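Local coordinates for protein GlcNAc-alpha-1,4-Gal-releasing endo-beta-galactosidase (Clostridium perfringens, PDB 1UPS) that probably hydrolyses O-glycosidic bonds as a calcium-binding family 16 endo-beta-galactosidase that releases GlcNAc-alpha-1,4-Gal, at residues W105-S110 with A147-G152; G123-Y128 with D243-T248. All coordinates share one frame; numbering follows the deposited sequence.

Contact 1: residues W105-S110 with A147-G152; sequences WIHNFS and AWWMVG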
loop_
_atom_site.group_PDB
_atom_site.type_symbol
_atom_site.label_atom_id
_atom_site.label_comp_id
_atom_site.label_asym_id
_atom_site.label_seq_id
_atom_site.Cartn_x
_atom_site.Cartn_y
_atom_site.Cartn_z
ATOM N N TRP A 105 -13.847 18.360 -10.443
ATOM C CA TRP A 105 -14.070 16.999 -10.945
ATOM C C TRP A 105 -13.293 15.876 -10.235
ATOM O O TRP A 105 -13.484 14.705 -10.564
ATOM C CB TRP A 105 -13.808 16.918 -12.464
ATOM C CG TRP A 105 -14.833 17.623 -13.306
ATOM C CD1 TRP A 105 -14.665 18.769 -14.028
ATOM C CD2 TRP A 105 -16.176 17.195 -13.530
ATOM N NE1 TRP A 105 -15.831 19.089 -14.685
ATOM C CE2 TRP A 105 -16.778 18.139 -14.396
ATOM C CE3 TRP A 105 -16.939 16.110 -13.082
ATOM C CZ2 TRP A 105 -18.112 18.030 -14.823
ATOM C CZ3 TRP A 105 -18.274 16.000 -13.508
ATOM C CH2 TRP A 105 -18.838 16.960 -14.369
ATOM N N ILE A 106 -12.465 16.211 -9.248
ATOM C CA ILE A 106 -11.605 15.182 -8.642
ATOM C C ILE A 106 -12.381 14.115 -7.848
ATOM O O ILE A 106 -13.179 14.447 -6.962
ATOM C CB ILE A 106 -10.500 15.801 -7.755
ATOM C CG1 ILE A 106 -9.581 16.707 -8.598
ATOM C CG2 ILE A 106 -9.683 14.663 -7.102
ATOM C CD1 ILE A 106 -8.902 15.991 -9.822
ATOM N N HIS A 107 -12.113 12.846 -8.161
ATOM C CA HIS A 107 -12.610 11.706 -7.365
ATOM C C HIS A 107 -14.147 11.667 -7.310
ATOM O O HIS A 107 -14.778 11.890 -6.246
ATOM C CB HIS A 107 -12.003 11.674 -5.948
ATOM C CG HIS A 107 -12.341 10.419 -5.195
ATOM N ND1 HIS A 107 -11.872 9.181 -5.576
ATOM C CD2 HIS A 107 -13.133 10.211 -4.117
ATOM C CE1 HIS A 107 -12.371 8.258 -4.770
ATOM N NE2 HIS A 107 -13.124 8.860 -3.864
ATOM N N ASN A 108 -14.715 11.372 -8.473
ATOM C CA ASN A 108 -16.167 11.291 -8.651
ATOM C C ASN A 108 -16.730 9.944 -8.205
ATOM O O ASN A 108 -17.185 9.133 -9.023
ATOM C CB ASN A 108 -16.546 11.603 -10.105
ATOM C CG ASN A 108 -17.997 12.009 -10.242
ATOM O OD1 ASN A 108 -18.732 12.027 -9.244
ATOM N ND2 ASN A 108 -18.411 12.381 -11.457
ATOM N N PHE A 109 -16.695 9.709 -6.896
ATOM C CA PHE A 109 -17.090 8.418 -6.330
ATOM C C PHE A 109 -18.571 8.129 -6.612
ATOM O O PHE A 109 -18.968 6.966 -6.708
ATOM C CB PHE A 109 -16.836 8.374 -4.812
ATOM C CG PHE A 109 -17.540 9.452 -4.048
ATOM C CD1 PHE A 109 -18.830 9.250 -3.532
ATOM C CD2 PHE A 109 -16.925 10.674 -3.831
ATOM C CE1 PHE A 109 -19.487 10.269 -2.837
ATOM C CE2 PHE A 109 -17.572 11.696 -3.145
ATOM C CZ PHE A 109 -18.862 11.492 -2.641
ATOM N N SER A 110 -19.361 9.181 -6.779
ATOM C CA SER A 110 -20.807 9.017 -7.010
ATOM C C SER A 110 -21.196 8.996 -8.496
ATOM O O SER A 110 -22.350 8.704 -8.836
ATOM C CB SER A 110 -21.585 10.100 -6.273
ATOM O OG SER A 110 -21.476 11.353 -6.938
ATOM N N ALA A 147 -8.491 7.880 7.395
ATOM C CA ALA A 147 -7.890 7.576 6.100
ATOM C C ALA A 147 -6.780 8.543 5.703
ATOM O O ALA A 147 -6.894 9.762 5.899
ATOM C CB ALA A 147 -8.971 7.525 5.008
ATOM N N TRP A 148 -5.705 7.963 5.163
ATOM C CA TRP A 148 -4.658 8.713 4.490
ATOM C C TRP A 148 -4.671 8.133 3.095
ATOM O O TRP A 148 -4.442 6.922 2.913
ATOM C CB TRP A 148 -3.312 8.449 5.147
ATOM C CG TRP A 148 -2.120 9.013 4.399
ATOM C CD1 TRP A 148 -2.080 10.102 3.556
ATOM C CD2 TRP A 148 -0.783 8.514 4.468
ATOM N NE1 TRP A 148 -0.795 10.273 3.071
ATOM C CE2 TRP A 148 0.023 9.331 3.640
ATOM C CE3 TRP A 148 -0.184 7.449 5.143
ATOM C CZ2 TRP A 148 1.399 9.097 3.456
ATOM C CZ3 TRP A 148 1.187 7.219 4.971
ATOM C CH2 TRP A 148 1.957 8.036 4.125
ATOM N N TRP A 149 -5.009 8.957 2.109
ATOM C CA TRP A 149 -5.162 8.429 0.757
ATOM C C TRP A 149 -4.763 9.440 -0.309
ATOM O O TRP A 149 -4.632 10.635 -0.035
ATOM C CB TRP A 149 -6.604 7.920 0.502
ATOM C CG TRP A 149 -7.764 8.823 0.918
ATOM C CD1 TRP A 149 -8.038 9.325 2.176
ATOM C CD2 TRP A 149 -8.869 9.221 0.081
ATOM N NE1 TRP A 149 -9.226 10.031 2.148
ATOM C CE2 TRP A 149 -9.758 9.974 0.880
ATOM C CE3 TRP A 149 -9.181 9.020 -1.282
ATOM C CZ2 TRP A 149 -10.947 10.547 0.370
ATOM C CZ3 TRP A 149 -10.379 9.588 -1.791
ATOM C CH2 TRP A 149 -11.237 10.341 -0.955
ATOM N N MET A 150 -4.563 8.943 -1.527
ATOM C CA MET A 150 -4.109 9.778 -2.630
ATOM C C MET A 150 -4.985 9.487 -3.831
ATOM O O MET A 150 -5.453 8.369 -3.994
ATOM C CB MET A 150 -2.634 9.494 -2.951
ATOM C CG MET A 150 -1.716 9.793 -1.731
ATOM S SD MET A 150 0.039 9.456 -2.070
ATOM C CE MET A 150 0.333 10.785 -3.241
ATOM N N VAL A 151 -5.225 10.528 -4.629
ATOM C CA VAL A 151 -6.052 10.414 -5.822
ATOM C C VAL A 151 -5.352 11.093 -6.988
ATOM O O VAL A 151 -4.649 12.086 -6.801
ATOM C CB VAL A 151 -7.470 11.035 -5.611
ATOM C CG1 VAL A 151 -8.271 10.215 -4.589
ATOM C CG2 VAL A 151 -7.400 12.525 -5.171
ATOM N N GLY A 152 -5.538 10.549 -8.187
ATOM C CA GLY A 152 -5.012 11.166 -9.387
ATOM C C GLY A 152 -5.567 12.568 -9.558
ATOM O O GLY A 152 -6.726 12.855 -9.207
#
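In the GH16 beta-sandwich, His107 and Ile106, from a loop between strands 101-102 and 121-122, pack against Trp149 and Val151 on strand 145-152. These two strand residues face away from the second sheet: Trp148 and Met150, which alternate with them, instead meet strand 129-136. His107 and Trp149 form a T-shaped pair. The centroid of the imidazole lies 5.0 Å from that of the six-membered ring of Trp149, with the planes at 70° and the edge of the indole turned to a face of the imidazole. Trp149 CZ3 sits 3.5 Å above the imidazole plane, shifted toward the rim on the NE2 side. His107 reaches it because its CG is anti to the backbone N (chi1 -172°). The indole branches off between its own backbone N and carbonyl carbon, and NE1, at the far side of the ring system, is held by Asn251 OD1. Beside the rings, Val151 splits its two methyls between two loop residues: CG1 comes within 3.9 Å of His107 ND1, while CG2 meets Ile106 CG2 at 3.7 Å. The other branch of Ile106 ends at CD1, 3.9 Å from Gly152 O. Gln154 binds Trp105 O and His107 N, fixing the loop backbone, and Trp189 meets the His107 ring nearly at right angles. Both rings also touch Glu168 on strand 168-170, the part of the fold that carries the catalytic acids in GH16 relatives. Joined by van der Waals and aromatic contacts, the buried segments depend on shape and ring orientation, with polar bonds from Asn251 and Gln154 fixing the indole and the loop backbone.

Contact 2: residues G123-Y128 with D243-T248; sequences GYTTKY and DYEMGT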
loop_
_atom_site.group_PDB
_atom_site.type_symbol
_atom_site.label_atom_id
_atom_site.label_comp_id
_atom_site.label_asym_id
_atom_site.label_seq_id
_atom_site.Cartn_x
_atom_site.Cartn_y
_atom_site.Cartn_z
ATOM N N GLY A 123 -1.548 22.480 -3.346
ATOM C CA GLY A 123 -0.669 22.585 -2.188
ATOM C C GLY A 123 0.528 21.666 -2.326
ATOM O O GLY A 123 1.692 22.096 -2.189
ATOM N N TYR A 124 0.249 20.391 -2.595
ATOM C CA TYR A 124 1.285 19.416 -2.908
ATOM C C TYR A 124 0.734 18.292 -3.769
ATOM O O TYR A 124 -0.104 17.504 -3.321
ATOM C CB TYR A 124 1.921 18.826 -1.637
ATOM C CG TYR A 124 3.106 17.924 -1.958
ATOM C CD1 TYR A 124 4.279 18.459 -2.503
ATOM C CD2 TYR A 124 3.043 16.540 -1.740
ATOM C CE1 TYR A 124 5.365 17.639 -2.813
ATOM C CE2 TYR A 124 4.118 15.705 -2.065
ATOM C CZ TYR A 124 5.279 16.273 -2.593
ATOM O OH TYR A 124 6.354 15.479 -2.906
ATOM N N THR A 125 1.200 18.232 -5.010
ATOM C CA THR A 125 0.877 17.123 -5.896
ATOM C C THR A 125 2.190 16.618 -6.475
ATOM O O THR A 125 3.052 17.427 -6.872
ATOM C CB THR A 125 -0.038 17.583 -7.057
ATOM O OG1 THR A 125 0.563 18.707 -7.710
ATOM C CG2 THR A 125 -1.396 18.134 -6.527
ATOM N N THR A 126 2.346 15.302 -6.567
ATOM C CA THR A 126 3.607 14.747 -7.070
ATOM C C THR A 126 3.426 13.349 -7.666
ATOM O O THR A 126 2.401 12.711 -7.430
ATOM C CB THR A 126 4.680 14.773 -5.930
ATOM O OG1 THR A 126 6.008 14.761 -6.488
ATOM C CG2 THR A 126 4.636 13.493 -5.095
ATOM N N LYS A 127 4.413 12.893 -8.441
ATOM C CA LYS A 127 4.425 11.518 -8.945
ATOM C C LYS A 127 5.688 10.818 -8.428
ATOM O O LYS A 127 6.808 11.294 -8.667
ATOM C CB LYS A 127 4.389 11.523 -10.483
ATOM C CG LYS A 127 4.507 10.138 -11.138
ATOM C CD LYS A 127 4.491 10.190 -12.691
ATOM C CE LYS A 127 5.673 10.957 -13.261
ATOM N NZ LYS A 127 5.506 11.229 -14.728
ATOM N N TYR A 128 5.480 9.685 -7.740
ATOM C CA TYR A 128 6.525 8.840 -7.130
ATOM C C TYR A 128 7.147 9.419 -5.864
ATOM O O TYR A 128 7.145 10.634 -5.657
ATOM C CB TYR A 128 7.639 8.460 -8.120
ATOM C CG TYR A 128 7.120 7.901 -9.434
ATOM C CD1 TYR A 128 7.664 8.321 -10.650
ATOM C CD2 TYR A 128 6.082 6.965 -9.455
ATOM C CE1 TYR A 128 7.197 7.821 -11.851
ATOM C CE2 TYR A 128 5.595 6.453 -10.669
ATOM C CZ TYR A 128 6.157 6.896 -11.861
ATOM O OH TYR A 128 5.689 6.396 -13.062
ATOM N N ASP A 243 0.832 6.448 -13.004
ATOM C CA ASP A 243 1.925 7.151 -13.681
ATOM C C ASP A 243 1.623 8.632 -13.964
ATOM O O ASP A 243 1.892 9.159 -15.073
ATOM C CB ASP A 243 2.354 6.384 -14.938
ATOM C CG ASP A 243 1.281 6.353 -16.015
ATOM O OD1 ASP A 243 0.083 6.575 -15.718
ATOM O OD2 ASP A 243 1.564 6.118 -17.214
ATOM N N TYR A 244 1.072 9.300 -12.950
ATOM C CA TYR A 244 0.686 10.713 -13.034
ATOM C C TYR A 244 0.689 11.289 -11.632
ATOM O O TYR A 244 0.788 10.543 -10.657
ATOM C CB TYR A 244 -0.715 10.886 -13.655
ATOM C CG TYR A 244 -1.674 9.807 -13.265
ATOM C CD1 TYR A 244 -2.335 9.841 -12.029
ATOM C CD2 TYR A 244 -1.909 8.727 -14.117
ATOM C CE1 TYR A 244 -3.217 8.822 -11.663
ATOM C CE2 TYR A 244 -2.798 7.704 -13.755
ATOM C CZ TYR A 244 -3.441 7.768 -12.535
ATOM O OH TYR A 244 -4.303 6.768 -12.164
ATOM N N GLU A 245 0.584 12.606 -11.534
ATOM C CA GLU A 245 0.618 13.269 -10.227
ATOM C C GLU A 245 -0.649 12.953 -9.445
ATOM O O GLU A 245 -1.720 12.807 -10.029
ATOM C CB GLU A 245 0.768 14.782 -10.386
ATOM C CG GLU A 245 2.118 15.186 -10.971
ATOM C CD GLU A 245 2.511 16.613 -10.641
ATOM O OE1 GLU A 245 1.690 17.361 -10.083
ATOM O OE2 GLU A 245 3.659 16.993 -10.970
ATOM N N MET A 246 -0.499 12.851 -8.127
ATOM C CA MET A 246 -1.609 12.564 -7.218
ATOM C C MET A 246 -1.605 13.572 -6.087
ATOM O O MET A 246 -0.535 14.072 -5.686
ATOM C CB MET A 246 -1.477 11.145 -6.646
ATOM C CG MET A 246 -1.607 10.048 -7.716
ATOM S SD MET A 246 -1.381 8.384 -7.023
ATOM C CE MET A 246 -3.125 7.992 -6.573
ATOM N N GLY A 247 -2.805 13.860 -5.573
ATOM C CA GLY A 247 -2.980 14.738 -4.429
ATOM C C GLY A 247 -3.284 13.906 -3.202
ATOM O O GLY A 247 -3.605 12.727 -3.335
ATOM N N THR A 248 -3.194 14.525 -2.022
ATOM C CA THR A 248 -3.315 13.810 -0.749
ATOM C C THR A 248 -4.525 14.276 0.037
ATOM O O THR A 248 -4.794 15.475 0.108
ATOM C CB THR A 248 -2.027 14.060 0.100
ATOM O OG1 THR A 248 -0.909 13.457 -0.576
ATOM C CG2 THR A 248 -2.101 13.322 1.470
HETATM O O HOH W 1 0.099 14.622 -2.847
#
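Thr126 and Met246 form a single antiparallel bridge, a hydrogen-bonded pair, where the loop leading into strand 129-136 runs alongside the start of strand 246-254 in the GH16 sandwich. Two backbone bonds make it: Thr126 N to Met246 O at 3.3 Å, and Met246 N to Thr126 O at 3.0 Å. The second donor stands 39° out of the plane of the Thr126 carbonyl. Each acceptor also receives a CA-H...O contact, from Thr125 CA to Met246 O and from Glu245 CA to Thr126 O, so the carbonyls are gripped by more than their amide partners. Among side chains, the polar link is Thr125 OG1 to Glu245 OE1, 3.0 Å long and nearly in line with the carboxylate C-O bond. With chi1 at 53°, the hydroxyl projects between its own backbone N and carbonyl carbon, and the Glu245 side chain, extended beyond CG, crosses that of Thr125 at about a right angle. Arg122 joins both partners, through NE to the hydroxyl and through a salt bridge from NH1 to OE1, which probably favours the ionised carboxylate. Van der Waals contact comes from the aliphatic part of Lys127, which lies along the backbone of Asp243 and Tyr244. Its CB passes 3.7 Å from Tyr244 O, a buried oxygen with no polar partner, and CD rests 3.5 Å from Tyr244 N. The same lysine lays CG over the centre of the Tyr128 ring, whose OH reaches Asp243 CB at 3.8 Å. Ser100 binds both Tyr124 and Thr248 beyond the bridge, as strand 246-254 continues beside strand 94-99. Between Tyr124 and Thr248 a water donates to Tyr124 O at 2.9 Å and to Met246 O, and accepts from Thr248 OG1 at 2.7 Å.

In the fold
Both contacts involve the same six-stranded sheet, since strands 145-152 and 246-254 are neighbours in it, and their centres lie 12 Å apart. They meet directly where Val151 O probably bonds to Gly247 N, and Met150 of contact 1 packs on Met246 of contact 2. Contact 1 is wholly buried and attaches a loop to one face of the sheet mainly through rings and methyls. Contact 2 is partly buried; it joins a loop to the beginning of a strand through backbone pairing, a hydroxyl-carboxylate bond and a water, with exposed Lys127 and Asp243 at one end. Along the chain the segments of the two contacts alternate, and each contact sets a loop against one of two neighbouring strands.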